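Mediator of RNA polymerase II transcription subunit 18 (Schizosaccharomyces pombe, PDB 3C0T) serves in the Mediator coactivator complex, helping to carry signals from gene-specific regulators to the RNA polymerase II machinery. Local coordinates at residues C59-I62 / E63-D66; P88-E91 / D92-I96; M182-A185 / E186-T190. All coordinates share one frame; numbering follows the deposited sequence.

Contact 1. Residues C59-I62 / E63-D66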
ATOM      1  N   CYS A  59      -6.450  -8.173   1.090  1.00 46.28           N
ATOM      2  CA  CYS A  59      -5.477  -8.198   0.019  1.00 45.48           C
ATOM      3  C   CYS A  59      -5.237  -9.594  -0.520  1.00 45.63           C
ATOM      4  O   CYS A  59      -4.967 -10.532   0.229  1.00 43.51           O
ATOM      5  CB  CYS A  59      -4.148  -7.609   0.490  1.00 44.16           C
ATOM      6  SG  CYS A  59      -2.863  -7.685  -0.779  1.00 45.93           S
ATOM      7  N   SER A  60      -5.347  -9.716  -1.835  1.00 45.10           N
ATOM      8  CA  SER A  60      -5.113 -10.979  -2.502  1.00 47.13           C
ATOM      9  C   SER A  60      -3.994 -10.778  -3.511  1.00 49.08           C
ATOM     10  O   SER A  60      -3.998  -9.809  -4.276  1.00 47.74           O
ATOM     11  CB  SER A  60      -6.371 -11.440  -3.230  1.00 47.91           C
ATOM     12  OG  SER A  60      -6.060 -12.503  -4.110  1.00 48.44           O
ATOM     13  N   ASN A  61      -3.023 -11.679  -3.500  1.00 51.67           N
ATOM     14  CA  ASN A  61      -1.924 -11.600  -4.449  1.00 55.61           C
ATOM     15  C   ASN A  61      -2.425 -12.201  -5.763  1.00 56.70           C
ATOM     16  O   ASN A  61      -2.526 -13.419  -5.898  1.00 57.42           O
ATOM     17  CB  ASN A  61      -0.717 -12.379  -3.920  1.00 56.16           C
ATOM     18  CG  ASN A  61       0.464 -12.344  -4.871  1.00 61.17           C
ATOM     19  OD1 ASN A  61       1.544 -12.848  -4.556  1.00 64.74           O
ATOM     20  ND2 ASN A  61       0.267 -11.749  -6.041  1.00 61.99           N
ATOM     21  N   ILE A  62      -2.760 -11.355  -6.728  1.00 60.17           N
ATOM     22  CA  ILE A  62      -3.261 -11.861  -7.999  1.00 64.03           C
ATOM     23  C   ILE A  62      -2.147 -12.222  -8.959  1.00 66.87           C
ATOM     24  O   ILE A  62      -2.393 -12.710 -10.058  1.00 66.64           O
ATOM     25  CB  ILE A  62      -4.239 -10.869  -8.668  1.00 62.08           C
ATOM     26  CG1 ILE A  62      -3.646  -9.464  -8.699  1.00 61.24           C
ATOM     27  CG2 ILE A  62      -5.557 -10.878  -7.912  1.00 63.37           C
ATOM     28  CD1 ILE A  62      -4.571  -8.433  -9.316  1.00 57.97           C
ATOM     29  N   GLU A  63      -0.914 -11.989  -8.529  1.00 73.11           N
ATOM     30  CA  GLU A  63       0.255 -12.318  -9.335  1.00 79.69           C
ATOM     31  C   GLU A  63       0.278 -13.835  -9.523  1.00 83.65           C
ATOM     32  O   GLU A  63       0.895 -14.348 -10.459  1.00 85.22           O
ATOM     33  CB  GLU A  63       1.521 -11.838  -8.615  1.00 81.01           C
ATOM     34  CG  GLU A  63       2.835 -12.386  -9.143  1.00 84.58           C
ATOM     35  CD  GLU A  63       3.086 -12.042 -10.597  1.00 86.40           C
ATOM     36  OE1 GLU A  63       4.222 -12.268 -11.063  1.00 87.92           O
ATOM     37  OE2 GLU A  63       2.154 -11.560 -11.276  1.00 88.71           O
ATOM     38  N   SER A  64      -0.418 -14.538  -8.629  1.00 88.02           N
ATOM     39  CA  SER A  64      -0.508 -15.997  -8.661  1.00 91.53           C
ATOM     40  C   SER A  64      -1.929 -16.460  -8.997  1.00 93.48           C
ATOM     41  O   SER A  64      -2.543 -17.217  -8.235  1.00 93.49           O
ATOM     42  CB  SER A  64      -0.097 -16.580  -7.302  1.00 92.50           C
ATOM     43  OG  SER A  64      -1.022 -16.221  -6.288  1.00 93.24           O
ATOM     44  N   HIS A  65      -2.443 -16.004 -10.138  1.00 95.09           N
ATOM     45  CA  HIS A  65      -3.788 -16.364 -10.587  1.00 96.17           C
ATOM     46  C   HIS A  65      -3.917 -16.383 -12.102  1.00 96.76           C
ATOM     47  O   HIS A  65      -3.141 -15.739 -12.815  1.00 96.34           O
ATOM     48  CB  HIS A  65      -4.823 -15.373 -10.046  1.00 96.92           C
ATOM     49  CG  HIS A  65      -5.317 -15.695  -8.674  1.00 97.77           C
ATOM     50  ND1 HIS A  65      -5.973 -16.870  -8.379  1.00 98.13           N
ATOM     51  CD2 HIS A  65      -5.257 -14.994  -7.517  1.00 97.76           C
ATOM     52  CE1 HIS A  65      -6.295 -16.880  -7.098  1.00 98.89           C
ATOM     53  NE2 HIS A  65      -5.871 -15.754  -6.552  1.00 97.99           N
ATOM     54  N   ASP A  66      -4.910 -17.125 -12.582  1.00 97.20           N
ATOM     55  CA  ASP A  66      -5.192 -17.209 -14.008  1.00 97.63           C
ATOM     56  C   ASP A  66      -6.213 -16.111 -14.252  1.00 97.39           C
ATOM     57  O   ASP A  66      -7.304 -16.144 -13.679  1.00 96.99           O
ATOM     58  CB  ASP A  66      -5.829 -18.554 -14.373  1.00 98.75           C
ATOM     59  CG  ASP A  66      -4.973 -19.740 -13.974  1.00100.00           C
ATOM     60  OD1 ASP A  66      -5.381 -20.886 -14.277  1.00100.00           O
ATOM     61  OD2 ASP A  66      -3.901 -19.530 -13.360  1.00100.00           O
TER
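The side chain of Ile62 and the ring of His65 cross at about a right angle as the chain turns. Ile62 CA lies in the plane of the imidazole, 3.7 Å from His65 CD2, and the methyl Ile62 CG2 comes to 4.1 Å from the same carbon. His65 CG sits beside its own backbone N, chi1 -85°, swinging the ring back toward the preceding residues, with Ser60 OG near the ring plane. Without the imidazole, as with an alanine here, a gap would probably open beside Ile62 CG2. Ile62 CG1 turns the other way and lies 3.7 Å from Glu63 N. Asn61 and Glu63 form the exposed part of the turn. Their side chains point the same way, amide and carboxylate planes 8° apart, though the amide is modelled too close to Glu63 CB, so its fine placement is doubtful. Each makes a weak hydrogen bond to strand 27-41, Asn61 ND2 to Leu33 O and Glu63 OE1 with Thr31 OG1. Ser64 OG ties the turn by a hydrogen bond to Asn61 O, 3.2 Å long. Ile62 itself is buried against Leu33 and Phe35 of that strand and against Trp72, so the chain leaves strand 56-61 still packed on its neighbour.

Contact 2. Residues P88-E91 / D92-I96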
ATOM      1  N   PRO A  88       0.560  11.639  15.152  1.00 70.35           N
ATOM      2  CA  PRO A  88       0.821  13.051  14.856  1.00 72.04           C
ATOM      3  C   PRO A  88       2.052  13.539  15.616  1.00 72.97           C
ATOM      4  O   PRO A  88       2.630  12.794  16.411  1.00 71.45           O
ATOM      5  CB  PRO A  88      -0.453  13.732  15.328  1.00 71.39           C
ATOM      6  CG  PRO A  88      -0.766  12.946  16.567  1.00 72.07           C
ATOM      7  CD  PRO A  88      -0.539  11.506  16.127  1.00 71.36           C
ATOM      8  N   LYS A  89       2.441  14.788  15.368  1.00 75.79           N
ATOM      9  CA  LYS A  89       3.604  15.390  16.024  1.00 78.01           C
ATOM     10  C   LYS A  89       4.899  14.637  15.738  1.00 77.94           C
ATOM     11  O   LYS A  89       5.835  14.683  16.536  1.00 77.62           O
ATOM     12  CB  LYS A  89       3.407  15.459  17.548  1.00 80.32           C
ATOM     13  CG  LYS A  89       2.474  16.561  18.049  1.00 82.82           C
ATOM     14  CD  LYS A  89       1.017  16.298  17.690  1.00 85.62           C
ATOM     15  CE  LYS A  89       0.094  17.310  18.364  1.00 86.65           C
ATOM     16  NZ  LYS A  89       0.214  17.256  19.853  1.00 87.34           N
ATOM     17  N   ARG A  90       4.947  13.935  14.610  1.00 78.25           N
ATOM     18  CA  ARG A  90       6.143  13.196  14.223  1.00 78.37           C
ATOM     19  C   ARG A  90       6.705  13.770  12.936  1.00 80.16           C
ATOM     20  O   ARG A  90       7.466  13.116  12.223  1.00 80.29           O
ATOM     21  CB  ARG A  90       5.836  11.709  14.032  1.00 76.18           C
ATOM     22  CG  ARG A  90       5.796  10.917  15.317  1.00 71.84           C
ATOM     23  CD  ARG A  90       5.822   9.434  15.025  1.00 69.99           C
ATOM     24  NE  ARG A  90       7.084   9.010  14.424  1.00 68.08           N
ATOM     25  CZ  ARG A  90       8.213   8.818  15.097  1.00 67.80           C
ATOM     26  NH1 ARG A  90       8.248   9.009  16.409  1.00 68.10           N
ATOM     27  NH2 ARG A  90       9.313   8.432  14.459  1.00 66.82           N
ATOM     28  N   GLU A  91       6.315  15.001  12.638  1.00 82.80           N
ATOM     29  CA  GLU A  91       6.787  15.681  11.446  1.00 85.57           C
ATOM     30  C   GLU A  91       8.315  15.740  11.531  1.00 86.00           C
ATOM     31  O   GLU A  91       8.879  15.808  12.628  1.00 86.26           O
ATOM     32  CB  GLU A  91       6.195  17.090  11.397  1.00 89.06           C
ATOM     33  CG  GLU A  91       6.187  17.717  10.020  1.00 94.52           C
ATOM     34  CD  GLU A  91       5.383  16.901   9.023  1.00 97.96           C
ATOM     35  OE1 GLU A  91       5.799  15.759   8.719  1.00100.00           O
ATOM     36  OE2 GLU A  91       4.337  17.398   8.548  1.00 99.22           O
ATOM     37  N   ASP A  92       8.982  15.706  10.380  1.00 85.68           N
ATOM     38  CA  ASP A  92      10.447  15.746  10.339  1.00 85.80           C
ATOM     39  C   ASP A  92      11.064  14.473  10.922  1.00 83.21           C
ATOM     40  O   ASP A  92      12.265  14.401  11.191  1.00 82.24           O
ATOM     41  CB  ASP A  92      10.967  16.981  11.087  1.00 89.77           C
ATOM     42  CG  ASP A  92      10.658  18.282  10.354  1.00 93.80           C
ATOM     43  OD1 ASP A  92      10.954  19.361  10.912  1.00 96.09           O
ATOM     44  OD2 ASP A  92      10.123  18.229   9.219  1.00 95.35           O
ATOM     45  N   LYS A  93      10.221  13.465  11.100  1.00 80.06           N
ATOM     46  CA  LYS A  93      10.638  12.176  11.625  1.00 75.85           C
ATOM     47  C   LYS A  93       9.887  11.159  10.761  1.00 71.74           C
ATOM     48  O   LYS A  93       8.975  11.539  10.026  1.00 71.31           O
ATOM     49  CB  LYS A  93      10.225  12.076  13.095  1.00 77.04           C
ATOM     50  CG  LYS A  93      11.199  11.316  13.971  1.00 80.01           C
ATOM     51  CD  LYS A  93      11.092  11.759  15.426  1.00 80.81           C
ATOM     52  CE  LYS A  93      11.944  10.880  16.345  1.00 83.84           C
ATOM     53  NZ  LYS A  93      13.381  10.800  15.931  1.00 83.64           N
ATOM     54  N   CYS A  94      10.268   9.886  10.813  1.00 66.64           N
ATOM     55  CA  CYS A  94       9.568   8.880  10.011  1.00 62.21           C
ATOM     56  C   CYS A  94       8.155   8.684  10.564  1.00 59.54           C
ATOM     57  O   CYS A  94       7.911   8.902  11.748  1.00 60.29           O
ATOM     58  CB  CYS A  94      10.311   7.545  10.043  1.00 60.94           C
ATOM     59  SG  CYS A  94      10.006   6.577  11.537  1.00 60.27           S
ATOM     60  N   GLY A  95       7.223   8.275   9.714  1.00 55.88           N
ATOM     61  CA  GLY A  95       5.867   8.074  10.181  1.00 52.66           C
ATOM     62  C   GLY A  95       5.693   6.753  10.904  1.00 51.93           C
ATOM     63  O   GLY A  95       6.468   5.817  10.699  1.00 52.77           O
ATOM     64  N   ILE A  96       4.683   6.680  11.763  1.00 50.44           N
ATOM     65  CA  ILE A  96       4.377   5.460  12.501  1.00 49.69           C
ATOM     66  C   ILE A  96       2.864   5.268  12.551  1.00 50.09           C
ATOM     67  O   ILE A  96       2.120   6.214  12.830  1.00 50.98           O
ATOM     68  CB  ILE A  96       4.883   5.504  13.967  1.00 49.79           C
ATOM     69  CG1 ILE A  96       6.394   5.705  14.010  1.00 49.99           C
ATOM     70  CG2 ILE A  96       4.546   4.186  14.668  1.00 48.49           C
ATOM     71  CD1 ILE A  96       6.954   5.699  15.423  1.00 50.13           C
TER
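A type II beta turn from Arg90 to Lys93 lies in the connection between strands 78-83 and 95-104, and Arg90 reaches forward from it to grip the chain as it enters the second strand. The turn's own bond, Lys93 N to Arg90 O, is weak at 3.0 Å, with an N-H...O angle of 125°. Much more of the contact is carried by the Arg90 side chain. Its guanidinium meets Cys94 O side-on with two nitrogens, so one carbonyl oxygen takes two hydrogen bonds. Arg90 NE stands 2.8 Å from Cys94 O, nearly along the C=O axis. Arg90 NH2 makes the second bond to Cys94 O at 3.1 Å, and the oxygen lies close to the guanidinium plane for both. Arg90 NH2 also gives a weak hydrogen bond to Cys94 SG, 3.5 Å away. The bend at chi3 (66°) turns the end of the arginine broadside between two aliphatic groups. Ile96 CD1 covers one face, 3.4 Å from Arg90 CZ and over the centre of the group, while Lys93 CD lies over the opposite face. Of the lysine's carbons, Lys93 CG comes nearest the guanidinium, 3.5 Å from Arg90 NH2. Edge and faces together should fix the rotation of the group. Arg90 NH2 and Lys93 NZ both look toward Glu186 OE2, each as a long, weak ion pair, and Asn204 ND2 adds weak hydrogen bonds to Arg90 O and Lys93 O. Strand 95-104 then lies beside strand 2-10, where Gly95 pairs with Tyr5. The arrangement is a type II beta turn near the end of a long loop joining antiparallel neighbours of the sheet, with an arginine bound by two nitrogens to a single main-chain carbonyl just past the turn.

Contact 3. Residues M182-A185 / E186-T190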
ATOM      1  N   MET A 182      12.207  -0.604  18.048  1.00 62.08           N
ATOM      2  CA  MET A 182      11.666   0.599  17.434  1.00 62.20           C
ATOM      3  C   MET A 182      12.775   1.533  16.981  1.00 61.60           C
ATOM      4  O   MET A 182      12.685   2.145  15.916  1.00 62.02           O
ATOM      5  CB  MET A 182      10.770   1.347  18.423  1.00 62.77           C
ATOM      6  CG  MET A 182       9.480   0.626  18.754  1.00 67.49           C
ATOM      7  SD  MET A 182       8.410   0.399  17.310  1.00 69.50           S
ATOM      8  CE  MET A 182       7.542   1.955  17.293  1.00 68.53           C
ATOM      9  N   ALA A 183      13.818   1.646  17.794  1.00 59.45           N
ATOM     10  CA  ALA A 183      14.929   2.530  17.474  1.00 57.84           C
ATOM     11  C   ALA A 183      15.769   1.992  16.327  1.00 55.83           C
ATOM     12  O   ALA A 183      16.310   2.758  15.535  1.00 56.36           O
ATOM     13  CB  ALA A 183      15.799   2.742  18.706  1.00 57.49           C
ATOM     14  N   LYS A 184      15.880   0.674  16.247  1.00 54.47           N
ATOM     15  CA  LYS A 184      16.652   0.037  15.191  1.00 54.56           C
ATOM     16  C   LYS A 184      15.907   0.192  13.856  1.00 52.99           C
ATOM     17  O   LYS A 184      16.517   0.273  12.791  1.00 51.09           O
ATOM     18  CB  LYS A 184      16.850  -1.447  15.523  1.00 57.99           C
ATOM     19  CG  LYS A 184      17.657  -2.246  14.495  1.00 63.78           C
ATOM     20  CD  LYS A 184      19.104  -1.765  14.396  1.00 70.38           C
ATOM     21  CE  LYS A 184      19.866  -1.949  15.716  1.00 73.80           C
ATOM     22  NZ  LYS A 184      21.278  -1.421  15.659  1.00 74.58           N
ATOM     23  N   ALA A 185      14.582   0.242  13.920  1.00 50.12           N
ATOM     24  CA  ALA A 185      13.791   0.387  12.710  1.00 50.99           C
ATOM     25  C   ALA A 185      13.896   1.815  12.170  1.00 50.27           C
ATOM     26  O   ALA A 185      14.048   2.008  10.964  1.00 51.24           O
ATOM     27  CB  ALA A 185      12.334   0.020  12.978  1.00 46.72           C
ATOM     28  N   GLU A 186      13.822   2.814  13.047  1.00 48.81           N
ATOM     29  CA  GLU A 186      13.929   4.200  12.592  1.00 51.30           C
ATOM     30  C   GLU A 186      15.324   4.440  12.027  1.00 50.30           C
ATOM     31  O   GLU A 186      15.489   5.158  11.040  1.00 49.63           O
ATOM     32  CB  GLU A 186      13.682   5.188  13.732  1.00 54.00           C
ATOM     33  CG  GLU A 186      12.379   4.979  14.463  1.00 60.88           C
ATOM     34  CD  GLU A 186      11.996   6.174  15.311  1.00 64.03           C
ATOM     35  OE1 GLU A 186      11.346   5.964  16.361  1.00 67.29           O
ATOM     36  OE2 GLU A 186      12.331   7.320  14.922  1.00 64.24           O
ATOM     37  N   ALA A 187      16.323   3.838  12.666  1.00 48.51           N
ATOM     38  CA  ALA A 187      17.700   3.974  12.220  1.00 48.30           C
ATOM     39  C   ALA A 187      17.819   3.362  10.824  1.00 48.08           C
ATOM     40  O   ALA A 187      18.509   3.902   9.957  1.00 49.45           O
ATOM     41  CB  ALA A 187      18.642   3.272  13.195  1.00 47.17           C
ATOM     42  N   ASN A 188      17.143   2.240  10.598  1.00 46.93           N
ATOM     43  CA  ASN A 188      17.196   1.608   9.281  1.00 46.39           C
ATOM     44  C   ASN A 188      16.509   2.474   8.222  1.00 45.29           C
ATOM     45  O   ASN A 188      16.989   2.579   7.094  1.00 42.97           O
ATOM     46  CB  ASN A 188      16.567   0.213   9.319  1.00 44.41           C
ATOM     47  CG  ASN A 188      17.502  -0.824   9.915  1.00 47.85           C
ATOM     48  OD1 ASN A 188      18.721  -0.763   9.719  1.00 47.22           O
ATOM     49  ND2 ASN A 188      16.939  -1.795  10.627  1.00 44.43           N
ATOM     50  N   LEU A 189      15.393   3.093   8.586  1.00 44.47           N
ATOM     51  CA  LEU A 189      14.690   3.958   7.652  1.00 45.85           C
ATOM     52  C   LEU A 189      15.594   5.130   7.289  1.00 46.17           C
ATOM     53  O   LEU A 189      15.667   5.532   6.122  1.00 45.79           O
ATOM     54  CB  LEU A 189      13.380   4.477   8.261  1.00 44.73           C
ATOM     55  CG  LEU A 189      12.220   3.474   8.264  1.00 46.44           C
ATOM     56  CD1 LEU A 189      10.978   4.121   8.840  1.00 45.23           C
ATOM     57  CD2 LEU A 189      11.946   3.005   6.844  1.00 44.76           C
ATOM     58  N   THR A 190      16.299   5.665   8.282  1.00 45.31           N
ATOM     59  CA  THR A 190      17.195   6.791   8.044  1.00 45.76           C
ATOM     60  C   THR A 190      18.298   6.429   7.050  1.00 45.57           C
ATOM     61  O   THR A 190      18.664   7.238   6.204  1.00 45.05           O
ATOM     62  CB  THR A 190      17.820   7.291   9.362  1.00 45.53           C
ATOM     63  OG1 THR A 190      16.827   8.004  10.105  1.00 48.83           O
ATOM     64  CG2 THR A 190      18.998   8.214   9.098  1.00 43.30           C
TER
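The backbone from Met182 to Thr190 is regular alpha helix, part of helix 179-196, which lies against the curled antiparallel sheet of Med18. Four i to i+4 bonds carry it across the join between 182-185 and 186-190. Glu186 N donates to Met182 O at 3.2 Å and Ala187 N to Ala183 O at 3.1 Å. Asn188 N follows, 3.0 Å from Lys184 O, and Leu189 N, 2.9 Å from Ala185 O. The third is the least straight of the four, with an N-H...O angle of 145°. Side chains sort by face. Ala185 and Leu189, one turn apart, are buried against Leu4 of strand 2-10, and against Thr171 and Val173 (Ala185) and Val169 (Leu189) of strand 165-173. Met182 continues this face toward Gln2 and Val173. The small methyl at Ala185 is consistent with a close approach of helix to sheet, while Leu189 fills more space toward Cys94. Glu186 CG is set beside its own backbone N, chi1 -54°, and folds back along the helix to 3.2 Å from Met182 O. Beyond CG the chain is extended, the side chain touching Leu4 and Cys94. On the flank of the helix, Lys184 and Asn188 cross obliquely, Lys184 CG being 4.0 Å from Asn188 ND2. Asn188 OD1 has a weak hydrogen bond from Lys191 NZ, and the side chain touches Phe134 and Asp135. Asn188 ND2 comes within 3.0 Å of Lys184 O, but the angle is too poor for a hydrogen bond. One turn on from Glu186, the hydroxyl Thr190 OG1 makes a weak hydrogen bond to Glu186 O, and the same oxygen also accepts from Thr190 N.

The three contacts come in series along the chain, but the fold groups two of them. Contacts 2 and 3 have centres 13 Å apart on the same side of the chain's centre and touch directly: Cys94 CB packs on Leu189 CD1, and Glu186 faces the basic side chains of the turn. Strand 2-10 is shared: it pairs with strand 95-104, and its Leu4 is touched by helix 179-196. Contact 1 lies on the opposite side, its centre 33 Å from that of contact 2 and 31 Å from that of contact 3. Contacts 1 and 2 reach the same antiparallel sheet. Contacts 2 and 3 thus join helix, loop and sheet on one side, while contact 1 is a separate turn on the far side.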